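Local coordinates for protein glycine oxidase (Bacillus cereus ATCC 14579, PDB 7CYX) that probably catalyses the FAD-dependent oxidation of glycine with O2 and water to give glyoxylate, hydrogen peroxide and ammonium, in thiamine diphosphate biosynthesis, at residues S18-F22 with S341-Q346; K239-K243 with L292-K296. All coordinates share one frame; numbering follows the deposited sequence.

Contact 1 and contact 2 lie on opposite sides of the chain's centre, with nearest atoms about 20 Å apart. Contact 1 (18-22 with 341-346) is the deeper, its centre about 12 Å from that of the chain; it joins two helices of the FAD-binding part. Contact 2 (239-243 with 292-296) lies about 26 Å out and brings together two connections of the other, eight-stranded-sheet part; its touching residues are nevertheless mostly buried. The buried areas are similar, 281 and 226 Å², but the chemistry differs. Contact 1 combines an aromatic ring, a glycine and a direct serine-to-carbonyl hydrogen bond, whereas contact 2 consists of aliphatic side chains with one water, less surely placed, between a lysine and a backbone carbonyl.

Contact 1 of 2, residues S18-F22 with S341-Q346; sequences SVAHF and SPISGQ
The Phe22 ring carries Gln346 on one face and His21 of its own helix on the other. Gln346 N stands 3.5 Å above the ring plane, offset toward the rim, and Gln346 CB adds a CH-pi contact 4.3 Å from the centroid, 15° off the ring normal. On the opposite face His21 CD2 sits over the ring centre, while Ser18 OG lies at the edge, in plane. The ring reaches helix 341-352 because its CG is anti to the carbonyl carbon (chi1 -73°), which brings CD2 to 3.5 Å from Gly345 C.

Gly345 is the point of close backbone approach: its CA is 4.1 Å from Val19 CA and 3.4 Å from Ser18 OG. Ser18 OG donates to Ser341 O at 2.9 Å from well above the carbonyl plane; that oxygen also accepts from Gly345 N, so two donors grip it. The local helix axes approach to 7.9 Å and cross at -52°.

Helix 14-25 follows strand 5-10 in a Rossmann-type arrangement, and FAD-binding Val14 and Ile15 lie beside Ser341, whose OG is bonded to Ile338 O. Helix 155-168 packs on Ser18 and Ser341 through Phe162, and helices 61-70 and 73-84 meet Pro342.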
ATOM      1  N   SER A  18     -10.142   6.836 -13.381  1.00 43.80           N
ATOM      2  CA  SER A  18      -9.994   8.285 -13.158  1.00 46.15           C
ATOM      3  C   SER A  18     -11.294   8.986 -13.547  1.00 50.04           C
ATOM      4  O   SER A  18     -11.817   9.783 -12.803  1.00 51.24           O
ATOM      5  CB  SER A  18      -8.828   8.877 -13.899  1.00 49.04           C
ATOM      6  OG  SER A  18      -8.812  10.298 -13.814  1.00 44.22           O
ATOM      7  N   VAL A  19     -11.825   8.632 -14.718  1.00 53.06           N
ATOM      8  CA  VAL A  19     -13.089   9.181 -15.182  1.00 46.98           C
ATOM      9  C   VAL A  19     -14.176   8.875 -14.132  1.00 49.88           C
ATOM     10  O   VAL A  19     -14.948   9.739 -13.757  1.00 49.46           O
ATOM     11  CB  VAL A  19     -13.425   8.632 -16.586  1.00 43.71           C
ATOM     12  CG1 VAL A  19     -14.815   9.028 -17.043  1.00 46.19           C
ATOM     13  CG2 VAL A  19     -12.399   9.078 -17.630  1.00 45.41           C
ATOM     14  N   ALA A  20     -14.225   7.630 -13.646  1.00 51.90           N
ATOM     15  CA  ALA A  20     -15.206   7.230 -12.653  1.00 51.15           C
ATOM     16  C   ALA A  20     -15.105   8.160 -11.436  1.00 51.25           C
ATOM     17  O   ALA A  20     -16.092   8.642 -10.966  1.00 49.95           O
ATOM     18  CB  ALA A  20     -15.001   5.784 -12.274  1.00 50.88           C
ATOM     19  N   HIS A  21     -13.880   8.417 -10.964  1.00 55.40           N
ATOM     20  CA  HIS A  21     -13.639   9.235  -9.778  1.00 51.40           C
ATOM     21  C   HIS A  21     -14.264  10.625  -9.927  1.00 52.93           C
ATOM     22  O   HIS A  21     -15.024  11.016  -9.085  1.00 57.71           O
ATOM     23  CB  HIS A  21     -12.145   9.384  -9.492  1.00 49.57           C
ATOM     24  CG  HIS A  21     -11.826  10.500  -8.549  1.00 49.20           C
ATOM     25  ND1 HIS A  21     -12.012  10.390  -7.186  1.00 55.05           N
ATOM     26  CD2 HIS A  21     -11.373  11.753  -8.766  1.00 47.85           C
ATOM     27  CE1 HIS A  21     -11.669  11.524  -6.600  1.00 52.40           C
ATOM     28  NE2 HIS A  21     -11.271  12.380  -7.551  1.00 50.43           N
ATOM     29  N   PHE A  22     -13.882  11.364 -10.976  1.00 53.43           N
ATOM     30  CA  PHE A  22     -14.272  12.765 -11.148  1.00 51.59           C
ATOM     31  C   PHE A  22     -15.787  12.910 -11.349  1.00 59.15           C
ATOM     32  O   PHE A  22     -16.360  13.858 -10.815  1.00 68.40           O
ATOM     33  CB  PHE A  22     -13.496  13.422 -12.291  1.00 49.11           C
ATOM     34  CG  PHE A  22     -12.057  13.689 -11.953  1.00 45.63           C
ATOM     35  CD1 PHE A  22     -11.696  14.810 -11.214  1.00 47.00           C
ATOM     36  CD2 PHE A  22     -11.066  12.785 -12.310  1.00 44.22           C
ATOM     37  CE1 PHE A  22     -10.369  15.040 -10.881  1.00 46.77           C
ATOM     38  CE2 PHE A  22      -9.742  13.006 -11.956  1.00 43.84           C
ATOM     39  CZ  PHE A  22      -9.391  14.140 -11.258  1.00 44.78           C
ATOM     40  N   SER A 341      -3.567  10.642 -16.262  1.00 45.90           N
ATOM     41  CA  SER A 341      -4.835  10.124 -15.829  1.00 44.48           C
ATOM     42  C   SER A 341      -5.651  11.232 -15.170  1.00 46.72           C
ATOM     43  O   SER A 341      -6.809  11.414 -15.554  1.00 51.20           O
ATOM     44  CB  SER A 341      -4.730   8.864 -14.983  1.00 43.88           C
ATOM     45  OG  SER A 341      -3.877   9.017 -13.870  1.00 40.52           O
ATOM     46  N   PRO A 342      -5.099  12.026 -14.212  1.00 42.77           N
ATOM     47  CA  PRO A 342      -5.860  13.107 -13.575  1.00 45.33           C
ATOM     48  C   PRO A 342      -6.430  14.134 -14.567  1.00 49.80           C
ATOM     49  O   PRO A 342      -7.638  14.359 -14.554  1.00 49.01           O
ATOM     50  CB  PRO A 342      -4.858  13.766 -12.616  1.00 43.27           C
ATOM     51  CG  PRO A 342      -3.886  12.653 -12.322  1.00 42.92           C
ATOM     52  CD  PRO A 342      -3.748  11.923 -13.646  1.00 44.08           C
ATOM     53  N   ILE A 343      -5.591  14.700 -15.454  1.00 56.26           N
ATOM     54  CA  ILE A 343      -6.105  15.683 -16.441  1.00 51.43           C
ATOM     55  C   ILE A 343      -7.169  15.032 -17.336  1.00 53.00           C
ATOM     56  O   ILE A 343      -8.126  15.705 -17.736  1.00 53.06           O
ATOM     57  CB  ILE A 343      -4.987  16.349 -17.266  1.00 53.27           C
ATOM     58  CG1 ILE A 343      -5.533  17.534 -18.068  1.00 54.14           C
ATOM     59  CG2 ILE A 343      -4.281  15.352 -18.171  1.00 58.24           C
ATOM     60  CD1 ILE A 343      -6.398  18.490 -17.266  1.00 53.89           C
ATOM     61  N   SER A 344      -7.036  13.729 -17.620  1.00 49.53           N
ATOM     62  CA  SER A 344      -7.965  13.036 -18.526  1.00 52.63           C
ATOM     63  C   SER A 344      -9.355  12.894 -17.891  1.00 53.42           C
ATOM     64  O   SER A 344     -10.382  13.098 -18.547  1.00 51.36           O
ATOM     65  CB  SER A 344      -7.423  11.686 -18.942  1.00 52.65           C
ATOM     66  OG  SER A 344      -6.221  11.841 -19.681  1.00 55.24           O
ATOM     67  N   GLY A 345      -9.378  12.498 -16.615  1.00 51.62           N
ATOM     68  CA  GLY A 345     -10.621  12.334 -15.885  1.00 50.53           C
ATOM     69  C   GLY A 345     -11.341  13.654 -15.695  1.00 50.99           C
ATOM     70  O   GLY A 345     -12.570  13.750 -15.911  1.00 49.02           O
ATOM     71  N   GLN A 346     -10.572  14.667 -15.274  1.00 48.43           N
ATOM     72  CA  GLN A 346     -11.097  15.987 -15.023  1.00 50.55           C
ATOM     73  C   GLN A 346     -11.752  16.484 -16.314  1.00 49.95           C
ATOM     74  O   GLN A 346     -12.925  16.885 -16.310  1.00 52.14           O
ATOM     75  CB  GLN A 346      -9.980  16.910 -14.533  1.00 56.58           C
ATOM     76  CG  GLN A 346     -10.477  18.154 -13.813  1.00 61.89           C
ATOM     77  CD  GLN A 346      -9.360  18.857 -13.085  1.00 62.94           C
ATOM     78  OE1 GLN A 346      -8.439  19.387 -13.700  1.00 67.49           O
ATOM     79  NE2 GLN A 346      -9.429  18.856 -11.760  1.00 63.35           N
TER

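Contact 2 of 2, residues K239-K243 with L292-K296; sequences KQLLK and LPALK
Leu241 points into segment 292-296, whose residues 293-296 begin a short 3-10 helical segment, from a loop with an inverse gamma turn centred on Gln240. Both segments are connections between elements of the eight-stranded mixed sheet: the first links strand 225-236 to strand 246-248, while the other leads from helix 278-291 into strand 299-311. Leu241 spreads its methyls over different partners. Its CG is anti to the carbonyl carbon (chi1 -85°) and CD1 anti to CA. CD2 meets Ala294 CB at 3.7 Å and lies 4.3 Å from Leu292 CD2. CD1 meets Leu295 CD2 at 4.0 Å. Leu295 has nearly the same first torsion; its CB sets off to one side, and the CD2 end comes nearest.

Leu242 meets Leu292 through its branch carbon, CG lying 4.0 Å from Leu292 CD1. Ile253 of strand 251-256 touches Leu242, Leu292 and Leu295, closing this apolar cluster against the sheet, and Tyr136 packs on Leu241 and Leu292. Tyr261 OH, hydrogen-bonded to Leu241 N, ties the backbone to strand 260-269.

Lys239 stretches along the contact, extended from CB to NZ. A water accepts from Lys239 NZ at 3.1 Å; its 2.5 Å leg to Ala294 O is short, making its place less sure.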
ATOM      1  N   LYS A 239      19.661  -2.327   0.938  1.00 54.91           N
ATOM      2  CA  LYS A 239      20.473  -1.127   0.856  1.00 61.85           C
ATOM      3  C   LYS A 239      19.614   0.009   0.297  1.00 61.51           C
ATOM      4  O   LYS A 239      18.610  -0.244  -0.357  1.00 63.20           O
ATOM      5  CB  LYS A 239      21.708  -1.350  -0.021  1.00 64.25           C
ATOM      6  CG  LYS A 239      22.655  -2.446   0.437  1.00 68.03           C
ATOM      7  CD  LYS A 239      23.560  -2.952  -0.680  1.00 72.50           C
ATOM      8  CE  LYS A 239      24.685  -3.843  -0.192  1.00 76.01           C
ATOM      9  NZ  LYS A 239      25.405  -4.474  -1.326  1.00 77.76           N
ATOM     10  N   GLN A 240      20.040   1.244   0.584  1.00 63.90           N
ATOM     11  CA  GLN A 240      19.461   2.469   0.044  1.00 64.88           C
ATOM     12  C   GLN A 240      20.075   2.745  -1.332  1.00 60.13           C
ATOM     13  O   GLN A 240      20.924   3.612  -1.481  1.00 58.70           O
ATOM     14  CB  GLN A 240      19.753   3.638   0.990  1.00 74.18           C
ATOM     15  CG  GLN A 240      18.650   3.918   2.007  1.00 83.91           C
ATOM     16  CD  GLN A 240      18.165   5.349   1.906  1.00 85.60           C
ATOM     17  OE1 GLN A 240      18.942   6.306   1.950  1.00 91.04           O
ATOM     18  NE2 GLN A 240      16.863   5.508   1.739  1.00 79.09           N
ATOM     19  N   LEU A 241      19.641   1.992  -2.342  1.00 58.04           N
ATOM     20  CA  LEU A 241      20.402   1.875  -3.607  1.00 58.72           C
ATOM     21  C   LEU A 241      20.217   3.118  -4.491  1.00 53.02           C
ATOM     22  O   LEU A 241      21.147   3.520  -5.160  1.00 47.77           O
ATOM     23  CB  LEU A 241      19.984   0.596  -4.349  1.00 53.57           C
ATOM     24  CG  LEU A 241      20.707  -0.688  -3.943  1.00 53.52           C
ATOM     25  CD1 LEU A 241      20.352  -1.824  -4.885  1.00 51.56           C
ATOM     26  CD2 LEU A 241      22.219  -0.493  -3.894  1.00 56.65           C
ATOM     27  N   LEU A 242      18.987   3.644  -4.525  1.00 55.67           N
ATOM     28  CA  LEU A 242      18.579   4.848  -5.240  1.00 53.60           C
ATOM     29  C   LEU A 242      17.574   5.569  -4.354  1.00 58.56           C
ATOM     30  O   LEU A 242      16.698   4.918  -3.795  1.00 61.41           O
ATOM     31  CB  LEU A 242      17.854   4.489  -6.541  1.00 56.56           C
ATOM     32  CG  LEU A 242      18.666   4.461  -7.829  1.00 57.32           C
ATOM     33  CD1 LEU A 242      17.736   4.195  -9.004  1.00 52.06           C
ATOM     34  CD2 LEU A 242      19.426   5.760  -8.034  1.00 58.59           C
ATOM     35  N   LYS A 243      17.682   6.896  -4.300  1.00 61.04           N
ATOM     36  CA  LYS A 243      16.709   7.767  -3.643  1.00 66.67           C
ATOM     37  C   LYS A 243      15.629   8.130  -4.671  1.00 59.84           C
ATOM     38  O   LYS A 243      14.446   8.151  -4.374  1.00 54.86           O
ATOM     39  CB  LYS A 243      17.423   9.017  -3.098  1.00 75.82           C
ATOM     40  CG  LYS A 243      17.156   9.377  -1.637  1.00 81.95           C
ATOM     41  CD  LYS A 243      17.855  10.660  -1.168  1.00 83.95           C
ATOM     42  CE  LYS A 243      17.014  11.923  -1.324  1.00 83.28           C
ATOM     43  NZ  LYS A 243      16.075  12.134  -0.190  1.00 74.29           N
ATOM     44  N   LEU A 292      24.085   0.532 -12.315  1.00 46.99           N
ATOM     45  CA  LEU A 292      23.890   0.336 -10.875  1.00 49.73           C
ATOM     46  C   LEU A 292      24.301  -1.089 -10.526  1.00 49.58           C
ATOM     47  O   LEU A 292      23.452  -1.959 -10.342  1.00 51.97           O
ATOM     48  CB  LEU A 292      22.418   0.591 -10.521  1.00 49.15           C
ATOM     49  CG  LEU A 292      22.141   1.146  -9.131  1.00 51.04           C
ATOM     50  CD1 LEU A 292      20.646   1.124  -8.810  1.00 55.89           C
ATOM     51  CD2 LEU A 292      22.911   0.382  -8.086  1.00 60.80           C
ATOM     52  N   PRO A 293      25.621  -1.347 -10.421  1.00 52.98           N
ATOM     53  CA  PRO A 293      26.153  -2.700 -10.265  1.00 51.10           C
ATOM     54  C   PRO A 293      25.665  -3.466  -9.024  1.00 49.49           C
ATOM     55  O   PRO A 293      25.505  -4.683  -9.075  1.00 53.13           O
ATOM     56  CB  PRO A 293      27.669  -2.490 -10.152  1.00 51.65           C
ATOM     57  CG  PRO A 293      27.921  -1.146 -10.796  1.00 60.64           C
ATOM     58  CD  PRO A 293      26.680  -0.330 -10.507  1.00 58.90           C
ATOM     59  N   ALA A 294      25.422  -2.770  -7.917  1.00 46.58           N
ATOM     60  CA  ALA A 294      24.985  -3.457  -6.712  1.00 49.42           C
ATOM     61  C   ALA A 294      23.701  -4.272  -6.956  1.00 50.26           C
ATOM     62  O   ALA A 294      23.347  -5.075  -6.100  1.00 42.48           O
ATOM     63  CB  ALA A 294      24.777  -2.487  -5.581  1.00 49.40           C
ATOM     64  N   LEU A 295      22.999  -4.065  -8.085  1.00 46.84           N
ATOM     65  CA  LEU A 295      21.758  -4.799  -8.347  1.00 50.70           C
ATOM     66  C   LEU A 295      22.057  -6.288  -8.585  1.00 52.34           C
ATOM     67  O   LEU A 295      21.142  -7.098  -8.583  1.00 52.95           O
ATOM     68  CB  LEU A 295      21.012  -4.198  -9.538  1.00 47.61           C
ATOM     69  CG  LEU A 295      20.176  -2.952  -9.245  1.00 51.55           C
ATOM     70  CD1 LEU A 295      19.727  -2.287 -10.540  1.00 47.41           C
ATOM     71  CD2 LEU A 295      18.966  -3.281  -8.373  1.00 50.33           C
ATOM     72  N   LYS A 296      23.337  -6.627  -8.776  1.00 52.63           N
ATOM     73  CA  LYS A 296      23.786  -7.995  -8.975  1.00 50.98           C
ATOM     74  C   LYS A 296      23.455  -8.847  -7.749  1.00 51.12           C
ATOM     75  O   LYS A 296      23.066  -9.992  -7.922  1.00 48.63           O
ATOM     76  CB  LYS A 296      25.286  -8.023  -9.264  1.00 53.90           C
ATOM     77  CG  LYS A 296      25.676  -7.602 -10.675  1.00 53.14           C
ATOM     78  CD  LYS A 296      27.161  -7.332 -10.822  1.00 58.03           C
ATOM     79  CE  LYS A 296      27.661  -7.483 -12.244  1.00 63.42           C
ATOM     80  NZ  LYS A 296      28.845  -6.636 -12.496  1.00 64.41           N
TER
HETATM   81  O   HOH W   1      23.458  -5.294  -3.648  1.00 46.01           O